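Local coordinates for ethanolamine utilization protein EutL (Clostridium perfringens E str. JGS1987, PDB 4TME) that forms trimeric building blocks of a bacterial microcompartment shell and binds ethanolamine, which probably controls opening of the pore by an allosteric route, at residues Asp52-Thr55 and Glu59-Val62; Pro31-Leu36 and Asp61-Arg66; Val13-Asn18 and Ser97-Thr102; Leu27-His32 and Ile86-Ser91; Ile39-Asp42 and Val46-Thr49. All blocks are in the same frame, centred on the assembly; numbering follows the deposited sequence.

Interaction 1: residues Asp52-Thr55 and Glu59-Val62; sequences DEAT and EVDV
Thr55 CG2, near the end of helix 44-57, lies 3.8 Å from Val62 CG2 on strand 61-67, and the two side chains cross at about a right angle. Ala54 and Val60 add a looser apolar pair, with Ala54 CB 4.4 Å from Val60 CG2. Small and beta-branched residues suit this turn, since they bring methyls together without long chains to fold away.

Methyls also rest on backbone oxygens. Val60 CG2 sits 3.5 Å from Ala54 O, while Thr55 CG2 approaches Val60 O at 3.6 Å, so each segment offers a carbonyl to a methyl of the other. Such contacts are van der Waals packing. They form where the chain leaves the helix, turns within a few residues and enters the strand that is outermost within this chain in the four-stranded sheet, the connection from helix 44-57 to strand 61-67 in the BMC fold. Leu87 of the adjacent strand 83-89 touches Ala54, Val60 and Val62 together, tying the turn to the sheet.

On the helix side, with its hydroxyl between the backbone N and the carbonyl carbon (chi1 71°), Thr55 OG1 bonds to Asp52 O at 2.7 Å, in the carbonyl plane and on a lone pair. That torsion also leaves CG2 anti to the carbonyl carbon, where it meets the strand. Thr55 OG1 has a second partner in Ser133 N, and the carboxylate of Asp52 takes Gly132 N and Leu135 N, linking helix 44-57 to the start of helix 133-139. On the strand side, the Asp61 carboxylate turns away to His33 NE2.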
# COMPACT_ATOMS: atom_id res chain seq x y z
N ASP C 52 -16.86 -15.91 -5.81
CA ASP C 52 -18.08 -15.75 -6.58
C ASP C 52 -18.70 -17.10 -6.94
O ASP C 52 -19.91 -17.29 -6.83
CB ASP C 52 -17.79 -14.92 -7.85
CG ASP C 52 -19.06 -14.59 -8.61
OD1 ASP C 52 -19.90 -13.89 -8.02
OD2 ASP C 52 -19.20 -15.01 -9.77
N GLU C 53 -17.86 -18.05 -7.32
CA GLU C 53 -18.35 -19.39 -7.60
C GLU C 53 -19.00 -19.98 -6.34
O GLU C 53 -20.05 -20.65 -6.45
CB GLU C 53 -17.20 -20.26 -8.10
CG GLU C 53 -17.60 -21.63 -8.60
CD GLU C 53 -18.40 -21.59 -9.90
OE1 GLU C 53 -18.17 -20.76 -10.83
OE2 GLU C 53 -19.29 -22.43 -9.99
N ALA C 54 -18.43 -19.73 -5.16
CA ALA C 54 -19.00 -20.23 -3.91
C ALA C 54 -20.43 -19.71 -3.69
O ALA C 54 -21.29 -20.44 -3.18
CB ALA C 54 -18.13 -19.86 -2.72
N THR C 55 -20.72 -18.46 -4.09
CA THR C 55 -22.07 -17.93 -3.90
C THR C 55 -23.11 -18.61 -4.81
O THR C 55 -24.32 -18.45 -4.60
CB THR C 55 -22.14 -16.38 -4.13
OG1 THR C 55 -21.97 -16.07 -5.52
CG2 THR C 55 -21.11 -15.63 -3.27
N GLU C 59 -25.43 -21.36 0.37
CA GLU C 59 -26.12 -20.18 0.90
C GLU C 59 -25.12 -19.30 1.63
O GLU C 59 -25.09 -19.26 2.86
CB GLU C 59 -27.29 -20.58 1.82
CG GLU C 59 -28.19 -19.39 2.14
CD GLU C 59 -29.42 -19.74 2.94
OE1 GLU C 59 -30.15 -18.81 3.36
OE2 GLU C 59 -29.65 -20.95 3.16
N VAL C 60 -24.27 -18.64 0.86
CA VAL C 60 -23.22 -17.77 1.40
C VAL C 60 -23.14 -16.47 0.60
O VAL C 60 -23.45 -16.43 -0.59
CB VAL C 60 -21.82 -18.42 1.37
CG1 VAL C 60 -21.78 -19.61 2.31
CG2 VAL C 60 -21.44 -18.84 -0.04
N ASP C 61 -22.72 -15.43 1.30
CA ASP C 61 -22.44 -14.11 0.71
C ASP C 61 -20.96 -13.79 0.89
O ASP C 61 -20.39 -14.14 1.92
CB ASP C 61 -23.25 -13.00 1.39
CG ASP C 61 -24.74 -13.15 1.22
OD1 ASP C 61 -25.21 -13.39 0.09
OD2 ASP C 61 -25.46 -13.01 2.23
N VAL C 62 -20.33 -13.10 -0.07
CA VAL C 62 -18.98 -12.59 0.18
C VAL C 62 -19.11 -11.30 0.95
O VAL C 62 -19.70 -10.34 0.43
CB VAL C 62 -18.22 -12.37 -1.12
CG1 VAL C 62 -16.81 -11.80 -0.84
CG2 VAL C 62 -18.17 -13.68 -1.90

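Interaction 2: residues Pro31-Leu36 and Asp61-Arg66; sequences PHHKSL and DVVYAR
A histidine-carboxylate hydrogen bond, His33 to Asp61, spans the end of the four-stranded antiparallel sheet of the BMC fold. Strands 35-41 and 61-67 are not neighbours there: strand 83-89 runs between them, and the His33 side chain passes over Ala88 to reach Asp61. A classic beta bulge lies on either flank, Lys34 and Ser35 opposite Gly89 and Val63 and Tyr64 opposite Ile86.

His33 NE2 donates to Asp61 OD2 at 2.8 Å in a nearly straight bond, 172° at the hydrogen. The oxygen lies in the plane of the imidazole and uses its anti lone pair, the one directed away from OD1. Ring and carboxylate planes stand 71° apart. Farther along the same ring, Val63 CG1 packs at 3.7 Å from His33 CE1; a branched aliphatic residue suits this spot, filling the space beside the imidazole while the strand continues past it. His32, on the exposed loop, brings NE2 to 4.0 Å from Asp61 OD2, too far to count as a bond.

Since NE2 of His33 is the donor, that nitrogen carries a proton. The nearby aspartate would be expected to stabilise a positive charge on His33, and perhaps to a lesser degree on His32, although neither charge is seen directly.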
# COMPACT_ATOMS: atom_id res chain seq x y z
N PRO C 31 -28.14 -9.57 9.78
CA PRO C 31 -28.62 -10.34 10.93
C PRO C 31 -28.57 -11.85 10.72
O PRO C 31 -28.35 -12.58 11.68
CB PRO C 31 -30.07 -9.86 11.09
CG PRO C 31 -30.08 -8.50 10.53
CD PRO C 31 -29.11 -8.53 9.38
N HIS C 32 -28.76 -12.31 9.49
CA HIS C 32 -28.81 -13.75 9.25
C HIS C 32 -27.42 -14.37 9.06
O HIS C 32 -27.30 -15.59 8.96
CB HIS C 32 -29.69 -14.07 8.04
CG HIS C 32 -29.29 -13.35 6.80
ND1 HIS C 32 -29.65 -12.04 6.56
CD2 HIS C 32 -28.57 -13.74 5.72
CE1 HIS C 32 -29.15 -11.66 5.40
NE2 HIS C 32 -28.49 -12.67 4.87
N HIS C 33 -26.38 -13.53 9.03
CA HIS C 33 -25.00 -13.99 8.96
C HIS C 33 -24.49 -14.46 10.33
O HIS C 33 -24.03 -13.66 11.14
CB HIS C 33 -24.09 -12.89 8.44
CG HIS C 33 -24.31 -12.53 7.00
ND1 HIS C 33 -24.02 -11.29 6.49
CD2 HIS C 33 -24.79 -13.26 5.97
CE1 HIS C 33 -24.30 -11.27 5.20
NE2 HIS C 33 -24.77 -12.46 4.86
N LYS C 34 -24.54 -15.76 10.56
CA LYS C 34 -24.21 -16.32 11.87
C LYS C 34 -22.84 -16.99 11.91
O LYS C 34 -22.27 -17.17 12.98
CB LYS C 34 -25.26 -17.35 12.29
CG LYS C 34 -26.69 -16.86 12.23
CD LYS C 34 -26.97 -15.84 13.32
CE LYS C 34 -28.47 -15.61 13.46
NZ LYS C 34 -28.77 -14.46 14.36
N SER C 35 -22.34 -17.36 10.74
CA SER C 35 -21.11 -18.12 10.61
C SER C 35 -20.25 -17.55 9.51
O SER C 35 -20.79 -17.08 8.51
CB SER C 35 -21.42 -19.58 10.31
OG SER C 35 -22.05 -20.17 11.42
N LEU C 36 -18.93 -17.60 9.68
CA LEU C 36 -17.98 -17.09 8.69
C LEU C 36 -17.03 -18.17 8.20
O LEU C 36 -16.60 -19.01 8.97
CB LEU C 36 -17.15 -15.94 9.26
CG LEU C 36 -17.91 -14.75 9.87
CD1 LEU C 36 -16.88 -13.76 10.43
CD2 LEU C 36 -18.81 -14.10 8.85
N ASP C 61 -22.72 -15.43 1.30
CA ASP C 61 -22.44 -14.11 0.71
C ASP C 61 -20.96 -13.79 0.89
O ASP C 61 -20.39 -14.14 1.92
CB ASP C 61 -23.25 -13.00 1.39
CG ASP C 61 -24.74 -13.15 1.22
OD1 ASP C 61 -25.21 -13.39 0.09
OD2 ASP C 61 -25.46 -13.01 2.23
N VAL C 62 -20.33 -13.10 -0.07
CA VAL C 62 -18.98 -12.59 0.18
C VAL C 62 -19.11 -11.30 0.95
O VAL C 62 -19.70 -10.34 0.43
CB VAL C 62 -18.22 -12.37 -1.12
CG1 VAL C 62 -16.81 -11.80 -0.84
CG2 VAL C 62 -18.17 -13.68 -1.90
N VAL C 63 -18.60 -11.26 2.18
CA VAL C 63 -18.78 -10.08 3.02
C VAL C 63 -17.48 -9.33 3.23
O VAL C 63 -17.49 -8.21 3.76
CB VAL C 63 -19.39 -10.45 4.39
CG1 VAL C 63 -20.78 -11.05 4.18
CG2 VAL C 63 -18.48 -11.39 5.19
N TYR C 64 -16.38 -9.93 2.80
CA TYR C 64 -15.07 -9.30 2.94
C TYR C 64 -14.13 -9.87 1.89
O TYR C 64 -14.07 -11.09 1.68
CB TYR C 64 -14.52 -9.53 4.35
CG TYR C 64 -13.44 -8.52 4.76
CD1 TYR C 64 -12.12 -8.73 4.41
CD2 TYR C 64 -13.77 -7.39 5.49
CE1 TYR C 64 -11.12 -7.80 4.78
CE2 TYR C 64 -12.79 -6.48 5.86
CZ TYR C 64 -11.47 -6.70 5.50
OH TYR C 64 -10.51 -5.75 5.86
N ALA C 65 -13.39 -9.00 1.20
CA ALA C 65 -12.51 -9.44 0.13
C ALA C 65 -11.46 -8.38 -0.14
O ALA C 65 -11.78 -7.34 -0.74
CB ALA C 65 -13.32 -9.73 -1.15
N ARG C 66 -10.24 -8.60 0.33
CA ARG C 66 -9.18 -7.60 0.19
C ARG C 66 -7.84 -8.22 -0.18
O ARG C 66 -7.52 -9.33 0.27
CB ARG C 66 -9.00 -6.80 1.49
CG ARG C 66 -10.16 -5.91 1.94
CD ARG C 66 -10.35 -4.70 1.05
NE ARG C 66 -9.10 -3.93 0.85
CZ ARG C 66 -8.54 -3.11 1.74
NH1 ARG C 66 -9.09 -2.91 2.93
NH2 ARG C 66 -7.41 -2.47 1.44

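Interaction 3: residues Val13-Asn18 and Ser97-Thr102; sequences VKIISN and SGLNAT
Beside the place where Leu99 meets Val13 and Ile15, Gly98 O on helix 92-106 is gripped twice by Thr102. The backbone N of Thr102 bonds to it at 3.0 Å as part of the helix, and Thr102 OG1 adds a bond to the same Gly98 O at 2.9 Å. The hydroxyl stands above the carbonyl plane, 37° out of it, and the two donors come from opposite faces. A threonine one turn on can thus bury its hydroxyl against its own helix.

The side-chain contact between the segments is apolar and centres on one methyl. Leu99 CD1 lies 3.6 Å from Ile15 CG1 and, in one of the two conformers of Val13, 3.7 Å from Val13 CG1. Leu99 and Val13 reach toward each other tip to tip, whereas Ile15 comes in at a slant and touches with the middle of its chain. The methyl also rests over the backbone between them, 3.8 Å from Lys14 O. Val13 can present CG1 because that branch is anti to its backbone N (chi1 -174°). Leucine suits the helix here, long enough to cross a gap that leaves the segment axes 10.1 Å apart, while beta-branched residues suit the strand. Lys14 points to the other side of strand 10-16, where its NZ bonds to Asn213 O and Gly216 O of the second subunit.

The short segments, strand 13-16 and helix 97-102, run nearly antiparallel, at 166°. Helix 92-106 covers one face of the four-stranded sheet: Leu99 also touches Leu87 on strand 83-89, and Thr102 packs on Ala50, Leu51 and Ala54 of helix 44-57.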
# COMPACT_ATOMS: atom_id res chain seq x y z
N VAL C 13 -7.49 -21.90 5.56
CA VAL C 13 -8.94 -21.93 5.55
C VAL C 13 -9.43 -22.21 6.95
O VAL C 13 -8.93 -23.13 7.60
CB VAL C 13 -9.51 -23.02 4.61
CG1 VAL C 13 -11.03 -22.91 4.52
CG2 VAL C 13 -8.91 -22.93 3.25
N LYS C 14 -10.42 -21.46 7.40
CA LYS C 14 -10.99 -21.69 8.74
C LYS C 14 -12.45 -21.28 8.80
O LYS C 14 -12.93 -20.49 7.96
CB LYS C 14 -10.21 -20.89 9.82
CG LYS C 14 -8.82 -21.37 10.12
CD LYS C 14 -8.89 -22.70 10.92
CE LYS C 14 -7.66 -23.49 10.74
NZ LYS C 14 -7.68 -24.67 11.63
N ILE C 15 -13.17 -21.84 9.77
CA ILE C 15 -14.56 -21.45 10.01
C ILE C 15 -14.69 -20.84 11.40
O ILE C 15 -14.04 -21.29 12.35
CB ILE C 15 -15.52 -22.66 9.87
CG1 ILE C 15 -15.66 -23.00 8.38
CG2 ILE C 15 -16.92 -22.34 10.48
CD1 ILE C 15 -16.54 -24.21 8.09
N ILE C 16 -15.48 -19.77 11.47
CA ILE C 16 -15.96 -19.21 12.73
C ILE C 16 -17.45 -19.52 12.86
O ILE C 16 -18.26 -19.05 12.05
CB ILE C 16 -15.76 -17.66 12.81
CG1 ILE C 16 -14.29 -17.31 12.88
CG2 ILE C 16 -16.52 -17.07 14.01
CD1 ILE C 16 -14.01 -15.80 12.68
N SER C 17 -17.83 -20.32 13.85
CA SER C 17 -19.26 -20.57 14.05
C SER C 17 -19.76 -19.57 15.08
O SER C 17 -18.99 -19.14 15.96
CB SER C 17 -19.51 -22.01 14.49
OG SER C 17 -18.74 -22.30 15.62
N ASN C 18 -21.00 -19.14 14.94
CA ASN C 18 -21.63 -18.27 15.91
C ASN C 18 -20.75 -17.05 16.15
O ASN C 18 -20.23 -16.83 17.24
CB ASN C 18 -21.87 -19.03 17.21
CG ASN C 18 -22.64 -20.33 16.99
OD1 ASN C 18 -23.69 -20.34 16.33
ND2 ASN C 18 -22.13 -21.43 17.53
N SER C 97 -19.86 -25.64 2.95
CA SER C 97 -20.16 -25.97 1.56
C SER C 97 -19.57 -24.90 0.64
O SER C 97 -18.96 -25.19 -0.41
CB SER C 97 -21.68 -26.10 1.37
OG SER C 97 -22.00 -26.31 0.01
N GLY C 98 -19.70 -23.65 1.06
CA GLY C 98 -19.14 -22.54 0.31
C GLY C 98 -17.61 -22.60 0.19
O GLY C 98 -17.06 -22.37 -0.90
N LEU C 99 -16.93 -22.93 1.28
CA LEU C 99 -15.47 -22.99 1.27
C LEU C 99 -15.01 -24.17 0.39
O LEU C 99 -14.03 -24.04 -0.34
CB LEU C 99 -14.92 -23.13 2.68
CG LEU C 99 -14.97 -21.88 3.57
CD1 LEU C 99 -14.63 -22.25 5.02
CD2 LEU C 99 -14.02 -20.79 3.05
N ASN C 100 -15.69 -25.30 0.45
CA ASN C 100 -15.30 -26.42 -0.39
C ASN C 100 -15.42 -26.04 -1.87
O ASN C 100 -14.53 -26.36 -2.66
CB ASN C 100 -16.13 -27.66 -0.05
CG ASN C 100 -15.58 -28.40 1.18
OD1 ASN C 100 -14.47 -28.92 1.14
ND2 ASN C 100 -16.35 -28.42 2.27
N ALA C 101 -16.47 -25.30 -2.24
CA ALA C 101 -16.61 -24.88 -3.64
C ALA C 101 -15.51 -23.90 -4.05
O ALA C 101 -15.05 -23.91 -5.21
CB ALA C 101 -18.00 -24.26 -3.88
N THR C 102 -15.11 -23.05 -3.11
CA THR C 102 -14.05 -22.06 -3.32
C THR C 102 -12.73 -22.79 -3.59
O THR C 102 -12.02 -22.52 -4.56
CB THR C 102 -13.87 -21.13 -2.11
OG1 THR C 102 -15.11 -20.47 -1.82
CG2 THR C 102 -12.83 -20.05 -2.41

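Interaction 4: residues Leu27-His32 and Ile86-Ser91; sequences LELEPH and ILAGPS
Leu29 reaches toward Ala88 because its CG stands anti to its own carbonyl carbon (chi1 -58°) and its CD1 anti to CA, a stretched form that lowers CD2 onto the sheet. Backbone torsions set up the approach. Helix 21-26 ends in a Schellman motif, with Glu28 at positive phi (56°), and the chain then runs extended through Leu29 and Glu30 before Pro31 and His32 bend it back to strand 35-41. This loop lies over the end of strand 83-89 in the BMC fold.

The apolar part of the contact is light. Leu29 CD2 lies 4.5 Å from Ala88 CB, and both side chains also touch Leu36 on strand 35-41. Alanine suits the strand position, for its short side chain lets the loop and His33 pack above it. At the inner end Leu27 and Ile86 both pack on Met158 of the second subunit, so the same surface forms part of the subunit interface.

The segments converge toward the outer end, where the CA atoms of His32 and Pro90 are 5.7 Å apart. Gly89, extended and without a side chain, puts nothing against the ring of the proline that follows it. Pro90 leads to Ser91, the N-cap of helix 92-106, whose OG bonds to Glu94 N. A proline has no backbone N-H to offer the loop, and the closest approach is instead a CA-H...O contact: Pro90 CA is 3.4 Å from His32 O, with an angle of 146° at the hydrogen, and Pro90 CB follows at 4.0 Å from that oxygen.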
# COMPACT_ATOMS: atom_id res chain seq x y z
N LEU C 27 -17.64 -5.97 10.91
CA LEU C 27 -17.68 -6.48 9.54
C LEU C 27 -18.98 -6.08 8.81
O LEU C 27 -19.16 -6.42 7.65
CB LEU C 27 -17.54 -8.00 9.54
CG LEU C 27 -16.19 -8.55 9.96
CD1 LEU C 27 -16.24 -10.07 10.06
CD2 LEU C 27 -15.09 -8.09 8.99
N GLU C 28 -19.86 -5.37 9.51
CA GLU C 28 -21.11 -4.90 8.94
C GLU C 28 -21.96 -6.04 8.36
O GLU C 28 -22.54 -5.92 7.28
CB GLU C 28 -20.84 -3.83 7.87
CG GLU C 28 -20.06 -2.64 8.42
CD GLU C 28 -19.87 -1.52 7.41
OE1 GLU C 28 -19.70 -1.79 6.21
OE2 GLU C 28 -19.88 -0.35 7.84
N LEU C 29 -22.03 -7.13 9.11
CA LEU C 29 -22.79 -8.30 8.69
C LEU C 29 -24.29 -8.08 8.79
O LEU C 29 -24.76 -7.27 9.60
CB LEU C 29 -22.42 -9.50 9.55
CG LEU C 29 -20.95 -9.92 9.57
CD1 LEU C 29 -20.81 -11.13 10.45
CD2 LEU C 29 -20.46 -10.22 8.16
N GLU C 30 -25.03 -8.84 7.99
CA GLU C 30 -26.49 -8.89 8.11
C GLU C 30 -26.91 -9.77 9.28
O GLU C 30 -26.15 -10.64 9.71
CB GLU C 30 -27.12 -9.42 6.82
CG GLU C 30 -26.77 -8.65 5.56
CD GLU C 30 -27.25 -7.22 5.59
OE1 GLU C 30 -28.05 -6.87 6.49
OE2 GLU C 30 -26.84 -6.44 4.71
N PRO C 31 -28.14 -9.57 9.78
CA PRO C 31 -28.62 -10.34 10.93
C PRO C 31 -28.57 -11.85 10.72
O PRO C 31 -28.35 -12.58 11.68
CB PRO C 31 -30.07 -9.86 11.09
CG PRO C 31 -30.08 -8.50 10.53
CD PRO C 31 -29.11 -8.53 9.38
N HIS C 32 -28.76 -12.31 9.49
CA HIS C 32 -28.81 -13.75 9.25
C HIS C 32 -27.42 -14.37 9.06
O HIS C 32 -27.30 -15.59 8.96
CB HIS C 32 -29.69 -14.07 8.04
CG HIS C 32 -29.29 -13.35 6.80
ND1 HIS C 32 -29.65 -12.04 6.56
CD2 HIS C 32 -28.57 -13.74 5.72
CE1 HIS C 32 -29.15 -11.66 5.40
NE2 HIS C 32 -28.49 -12.67 4.87
N ILE C 86 -13.77 -13.53 3.03
CA ILE C 86 -14.68 -13.99 4.07
C ILE C 86 -16.06 -14.23 3.50
O ILE C 86 -16.69 -13.33 2.91
CB ILE C 86 -14.79 -12.99 5.25
CG1 ILE C 86 -13.41 -12.74 5.85
CG2 ILE C 86 -15.73 -13.56 6.36
CD1 ILE C 86 -13.36 -11.76 7.02
N LEU C 87 -16.52 -15.47 3.64
CA LEU C 87 -17.88 -15.87 3.32
C LEU C 87 -18.72 -15.83 4.58
O LEU C 87 -18.22 -16.13 5.67
CB LEU C 87 -17.91 -17.31 2.77
CG LEU C 87 -17.22 -17.54 1.43
CD1 LEU C 87 -17.19 -19.05 1.17
CD2 LEU C 87 -17.97 -16.84 0.32
N ALA C 88 -19.98 -15.44 4.46
CA ALA C 88 -20.90 -15.49 5.59
C ALA C 88 -22.17 -16.25 5.19
O ALA C 88 -22.66 -16.15 4.07
CB ALA C 88 -21.25 -14.10 6.09
N GLY C 89 -22.70 -17.01 6.14
CA GLY C 89 -23.91 -17.76 5.90
C GLY C 89 -24.62 -18.04 7.20
O GLY C 89 -24.12 -17.69 8.27
N PRO C 90 -25.79 -18.67 7.13
CA PRO C 90 -26.67 -18.89 8.28
C PRO C 90 -26.20 -20.00 9.20
O PRO C 90 -26.70 -20.09 10.32
CB PRO C 90 -28.00 -19.28 7.63
CG PRO C 90 -27.63 -19.86 6.33
CD PRO C 90 -26.46 -19.03 5.86
N SER C 91 -25.30 -20.85 8.73
CA SER C 91 -24.86 -21.99 9.54
C SER C 91 -23.45 -22.38 9.16
O SER C 91 -22.98 -22.06 8.07
CB SER C 91 -25.79 -23.19 9.32
OG SER C 91 -25.62 -23.67 7.99

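Interaction 5: residues Ile39-Asp42 and Val46-Thr49; sequences ITAD and VTYT
No flat group takes part where Ala41 meets Thr47; the aromatic ring of this helix turn, on Tyr48, lies off to the side, touching Val83, Ala65 and a bound ethanolamine, with its OH bonded to Ser67 OG. The contact itself is a strand-to-helix packing of the BMC fold: strand 35-41 ends, the chain turns, and helix 44-57 folds back over the sheet.

Thr47 faces the strand with both branches. With OG1 beside the backbone N (chi1 -62°), CG2 falls anti to that N and is 4.4 Å from Ile39 CG2, a loose methyl pair next to Ile106, which both residues touch. The hydroxyl lies on the Ala41 side and is buried, but it bonds to Cys43 O a turn earlier. Threonine therefore suits a helix position that must turn an apolar surface to the sheet while keeping its one polar atom satisfied, and alanine keeps the strand low enough for the helix to come close.

Cys43, like Asp44 and Asp45 at the helix start, lines an ethanolamine pocket, and the Thr47 side chain is about 8 Å from a bound ethanolamine. The nearest atoms of the two segments are Ala41 CB and Thr47 OG1, 3.3 Å apart.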
# COMPACT_ATOMS: atom_id res chain seq x y z
N ILE C 39 -10.62 -17.48 4.17
CA ILE C 39 -9.65 -18.08 3.27
C ILE C 39 -8.56 -17.09 2.88
O ILE C 39 -8.84 -15.90 2.68
CB ILE C 39 -10.34 -18.64 2.00
CG1 ILE C 39 -9.36 -19.47 1.17
CG2 ILE C 39 -11.00 -17.55 1.19
CD1 ILE C 39 -10.08 -20.29 0.07
N THR C 40 -7.33 -17.58 2.81
CA THR C 40 -6.23 -16.83 2.19
C THR C 40 -5.55 -17.68 1.14
O THR C 40 -5.58 -18.91 1.18
CB THR C 40 -5.16 -16.36 3.21
OG1 THR C 40 -4.47 -17.49 3.75
CG2 THR C 40 -5.79 -15.57 4.34
N ALA C 41 -4.93 -17.00 0.19
CA ALA C 41 -4.31 -17.66 -0.95
C ALA C 41 -3.22 -16.75 -1.53
O ALA C 41 -3.14 -15.58 -1.18
CB ALA C 41 -5.37 -17.96 -2.00
N ASP C 42 -2.40 -17.28 -2.44
CA ASP C 42 -1.33 -16.48 -3.02
C ASP C 42 -1.71 -15.80 -4.35
O ASP C 42 -0.84 -15.27 -5.04
CB ASP C 42 -0.07 -17.32 -3.20
CG ASP C 42 -0.22 -18.40 -4.26
OD1 ASP C 42 -1.26 -18.46 -4.93
OD2 ASP C 42 0.74 -19.20 -4.39
N VAL C 46 -7.85 -14.84 -8.76
CA VAL C 46 -8.38 -16.22 -8.81
C VAL C 46 -9.27 -16.46 -7.60
O VAL C 46 -10.35 -17.05 -7.72
CB VAL C 46 -7.26 -17.28 -8.88
CG1 VAL C 46 -7.80 -18.71 -8.59
CG2 VAL C 46 -6.61 -17.23 -10.27
N THR C 47 -8.84 -15.99 -6.44
CA THR C 47 -9.64 -16.20 -5.23
C THR C 47 -10.96 -15.44 -5.30
O THR C 47 -11.99 -15.98 -4.91
CB THR C 47 -8.84 -15.81 -3.99
OG1 THR C 47 -7.70 -16.67 -3.92
CG2 THR C 47 -9.66 -15.99 -2.70
N TYR C 48 -10.95 -14.22 -5.81
CA TYR C 48 -12.20 -13.47 -5.94
C TYR C 48 -13.18 -14.19 -6.88
O TYR C 48 -14.41 -14.21 -6.65
CB TYR C 48 -11.91 -12.05 -6.47
CG TYR C 48 -11.10 -11.20 -5.50
CD1 TYR C 48 -11.30 -11.29 -4.12
CD2 TYR C 48 -10.10 -10.37 -5.97
CE1 TYR C 48 -10.53 -10.52 -3.24
CE2 TYR C 48 -9.33 -9.59 -5.10
CZ TYR C 48 -9.57 -9.67 -3.73
OH TYR C 48 -8.84 -8.90 -2.85
N THR C 49 -12.65 -14.77 -7.96
CA THR C 49 -13.47 -15.51 -8.90
C THR C 49 -14.03 -16.77 -8.21
O THR C 49 -15.20 -17.15 -8.44
CB THR C 49 -12.67 -15.90 -10.17
OG1 THR C 49 -12.07 -14.73 -10.73
CG2 THR C 49 -13.56 -16.54 -11.23

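The five contacts all reach one four-stranded sheet. Interactions 2 and 4 lie closest, their centres 3 Å apart: they share Pro31 and His32, and His33 CG of interaction 2 lies 3.6 Å from Ala88 CB of interaction 4. Interaction 1 shares Asp61 and Val62 with interaction 2, and Asp61 N probably bonds to Ala88 O at 2.9 Å. On the helical face, Ala54 CB of interaction 1 packs 3.2 Å from Thr102 OG1 of interaction 3, and Thr102 CG2 lies 3.7 Å from Ile39 CD1 of interaction 5. Interactions 1 and 5 sit at opposite ends of helix 44-57, whose start lines the ethanolamine pockets; the side chains of Thr47 and Val62 are about 8 Å and about 12 Å from a bound ethanolamine.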